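Acetate kinase (Entamoeba histolytica, PDB 4H0O) probably interconverts acetate and acetyl phosphate as a magnesium-dependent, pyrophosphate-dependent kinase of the ASKHA superfamily. Local coordinates at residues 276-281 with 303-308. Sequence-based numbering, arbitrary orientation.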
ATOM      1  N   LEU B 276     -17.565   2.746   5.884  1.00 28.21           N
ATOM      2  CA  LEU B 276     -18.908   3.127   5.453  1.00 33.69           C
ATOM      3  C   LEU B 276     -19.282   2.468   4.130  1.00 39.84           C
ATOM      4  O   LEU B 276     -20.364   1.893   3.996  1.00 41.68           O
ATOM      5  CB  LEU B 276     -19.023   4.650   5.329  1.00 28.02           C
ATOM      6  CG  LEU B 276     -20.357   5.209   4.828  1.00 39.69           C
ATOM      7  CD1 LEU B 276     -21.496   4.779   5.738  1.00 36.17           C
ATOM      8  CD2 LEU B 276     -20.307   6.728   4.722  1.00 26.85           C
ATOM      9  N   GLY B 277     -18.375   2.540   3.160  1.00 34.78           N
ATOM     10  CA  GLY B 277     -18.640   2.037   1.824  1.00 36.97           C
ATOM     11  C   GLY B 277     -18.781   0.529   1.696  1.00 41.11           C
ATOM     12  O   GLY B 277     -19.554   0.048   0.865  1.00 44.90           O
ATOM     13  N   VAL B 278     -18.032  -0.222   2.499  1.00 36.78           N
ATOM     14  CA  VAL B 278     -18.068  -1.681   2.414  1.00 36.77           C
ATOM     15  C   VAL B 278     -19.186  -2.286   3.265  1.00 34.89           C
ATOM     16  O   VAL B 278     -19.894  -3.189   2.819  1.00 35.48           O
ATOM     17  CB  VAL B 278     -16.724  -2.309   2.826  1.00 36.38           C
ATOM     18  CG1 VAL B 278     -16.760  -3.820   2.638  1.00 24.79           C
ATOM     19  CG2 VAL B 278     -15.592  -1.705   2.016  1.00 33.81           C
ATOM     20  N   SER B 279     -19.336  -1.791   4.491  1.00 29.71           N
ATOM     21  CA  SER B 279     -20.372  -2.286   5.394  1.00 41.86           C
ATOM     22  C   SER B 279     -21.766  -1.922   4.897  1.00 38.99           C
ATOM     23  O   SER B 279     -22.724  -2.660   5.134  1.00 38.58           O
ATOM     24  CB  SER B 279     -20.183  -1.723   6.805  1.00 28.34           C
ATOM     25  OG  SER B 279     -20.560  -0.357   6.868  1.00 35.43           O
ATOM     26  N   GLU B 280     -21.865  -0.778   4.216  1.00 38.42           N
ATOM     27  CA  GLU B 280     -23.140  -0.238   3.740  1.00 44.75           C
ATOM     28  C   GLU B 280     -24.092   0.035   4.902  1.00 44.47           C
ATOM     29  O   GLU B 280     -25.310   0.031   4.727  1.00 48.78           O
ATOM     30  CB  GLU B 280     -23.795  -1.175   2.716  1.00 44.33           C
ATOM     31  CG  GLU B 280     -22.966  -1.408   1.458  1.00 48.45           C
ATOM     32  CD  GLU B 280     -23.606  -2.411   0.511  1.00 59.37           C
ATOM     33  OE1 GLU B 280     -24.652  -2.994   0.872  1.00 66.06           O
ATOM     34  OE2 GLU B 280     -23.062  -2.616  -0.596  1.00 58.36           O
ATOM     35  N   LEU B 281     -23.526   0.282   6.082  1.00 37.79           N
ATOM     36  CA  LEU B 281     -24.310   0.488   7.297  1.00 41.75           C
ATOM     37  C   LEU B 281     -23.906   1.762   8.033  1.00 39.71           C
ATOM     38  O   LEU B 281     -24.690   2.706   8.137  1.00 51.95           O
ATOM     39  CB  LEU B 281     -24.151  -0.705   8.242  1.00 39.42           C
ATOM     40  CG  LEU B 281     -24.848  -0.569   9.598  1.00 54.29           C
ATOM     41  CD1 LEU B 281     -26.310  -0.963   9.495  1.00 52.18           C
ATOM     42  CD2 LEU B 281     -24.143  -1.388  10.668  1.00 50.76           C
ATOM     43  N   GLN B 303     -19.250  -7.789   8.153  1.00 36.12           N
ATOM     44  CA  GLN B 303     -18.181  -8.754   8.379  1.00 41.28           C
ATOM     45  C   GLN B 303     -17.073  -8.551   7.348  1.00 39.76           C
ATOM     46  O   GLN B 303     -15.886  -8.668   7.663  1.00 34.37           O
ATOM     47  CB  GLN B 303     -18.723 -10.183   8.300  1.00 31.63           C
ATOM     48  CG  GLN B 303     -17.703 -11.259   8.645  1.00 43.64           C
ATOM     49  CD  GLN B 303     -17.291 -11.231  10.106  1.00 54.89           C
ATOM     50  OE1 GLN B 303     -18.121 -11.396  11.000  1.00 55.83           O
ATOM     51  NE2 GLN B 303     -16.002 -11.018  10.355  1.00 34.59           N
ATOM     52  N   LEU B 304     -17.466  -8.240   6.116  1.00 31.12           N
ATOM     53  CA  LEU B 304     -16.501  -7.987   5.051  1.00 33.37           C
ATOM     54  C   LEU B 304     -15.705  -6.718   5.340  1.00 33.78           C
ATOM     55  O   LEU B 304     -14.485  -6.688   5.183  1.00 28.92           O
ATOM     56  CB  LEU B 304     -17.210  -7.868   3.699  1.00 28.23           C
ATOM     57  CG  LEU B 304     -16.301  -7.537   2.511  1.00 39.58           C
ATOM     58  CD1 LEU B 304     -15.254  -8.624   2.311  1.00 31.83           C
ATOM     59  CD2 LEU B 304     -17.103  -7.316   1.229  1.00 34.06           C
ATOM     60  N   ALA B 305     -16.405  -5.675   5.772  1.00 29.56           N
ATOM     61  CA  ALA B 305     -15.766  -4.409   6.100  1.00 30.80           C
ATOM     62  C   ALA B 305     -14.729  -4.581   7.205  1.00 33.69           C
ATOM     63  O   ALA B 305     -13.635  -4.022   7.125  1.00 31.45           O
ATOM     64  CB  ALA B 305     -16.805  -3.374   6.493  1.00 29.56           C
ATOM     65  N   PHE B 306     -15.069  -5.356   8.233  1.00 33.38           N
ATOM     66  CA  PHE B 306     -14.137  -5.621   9.325  1.00 35.89           C
ATOM     67  C   PHE B 306     -12.919  -6.403   8.831  1.00 32.83           C
ATOM     68  O   PHE B 306     -11.784  -6.085   9.192  1.00 27.93           O
ATOM     69  CB  PHE B 306     -14.822  -6.374  10.471  1.00 32.11           C
ATOM     70  CG  PHE B 306     -13.908  -6.681  11.632  1.00 33.92           C
ATOM     71  CD1 PHE B 306     -13.579  -5.697  12.555  1.00 37.26           C
ATOM     72  CD2 PHE B 306     -13.387  -7.956  11.804  1.00 35.71           C
ATOM     73  CE1 PHE B 306     -12.740  -5.979  13.627  1.00 40.66           C
ATOM     74  CE2 PHE B 306     -12.547  -8.246  12.873  1.00 43.07           C
ATOM     75  CZ  PHE B 306     -12.225  -7.256  13.786  1.00 43.86           C
ATOM     76  N   ASP B 307     -13.159  -7.419   8.003  1.00 30.04           N
ATOM     77  CA  ASP B 307     -12.081  -8.254   7.474  1.00 32.38           C
ATOM     78  C   ASP B 307     -11.114  -7.455   6.598  1.00 36.07           C
ATOM     79  O   ASP B 307      -9.893  -7.597   6.716  1.00 32.74           O
ATOM     80  CB  ASP B 307     -12.649  -9.438   6.680  1.00 36.03           C
ATOM     81  CG  ASP B 307     -13.335 -10.470   7.568  1.00 49.60           C
ATOM     82  OD1 ASP B 307     -13.214 -10.379   8.808  1.00 51.01           O
ATOM     83  OD2 ASP B 307     -13.987 -11.384   7.016  1.00 56.61           O
ATOM     84  N   VAL B 308     -11.668  -6.625   5.718  1.00 33.11           N
ATOM     85  CA  VAL B 308     -10.866  -5.779   4.837  1.00 35.15           C
ATOM     86  C   VAL B 308     -10.071  -4.757   5.647  1.00 32.49           C
ATOM     87  O   VAL B 308      -8.894  -4.514   5.376  1.00 32.91           O
ATOM     88  CB  VAL B 308     -11.749  -5.050   3.799  1.00 30.01           C
ATOM     89  CG1 VAL B 308     -10.943  -4.004   3.035  1.00 30.24           C
ATOM     90  CG2 VAL B 308     -12.374  -6.050   2.838  1.00 26.34           C
TER
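Ser279 OG is gripped by its own chain, between Leu281 N and the carbonyl O of Leu275, while CB of the same serine packs against Ala305 CB at 3.8 Å. The hydroxyl works both ways: it accepts from the backbone N of Leu281 at 3.1 Å, with 153° at the hydrogen, forming an ST turn, and donates to Leu275 O, one turn back. A chi1 of 74° sets OG between the backbone N and the carbonyl carbon, within range of both. These bonds span the helix end; Glu280 is the first residue out of helical geometry, with positive phi.

Between the two segments the contact is apolar packing. The methyl of Ala305 lies 3.6 Å from Ser279 N, and Val278 CB lies 3.8 Å from Ala305 CB. CG1 of Val278, anti to the backbone N (chi1 -176°), reaches past this methyl to Ala305 CA at 3.6 Å and meets Leu304 CG at 3.7 Å. The small alanine lets the backbones approach, Ser279 CA lying 5.1 Å from Ala305 CA: a close helix-helix contact within the acetokinase-family fold. The side chain of Met285, predicted to bind ATP, is about 7 Å from that of Ala305.

Ser279 O and Thr301 OG1 form a polar tie between the helices. Short helix 274-279 rests on the early turns of long helix 299-324; helix 285-293 borders both, through Ile288 against Ser279 and Met285 against Phe306, and Gln175 of the second subunit packs on Leu304.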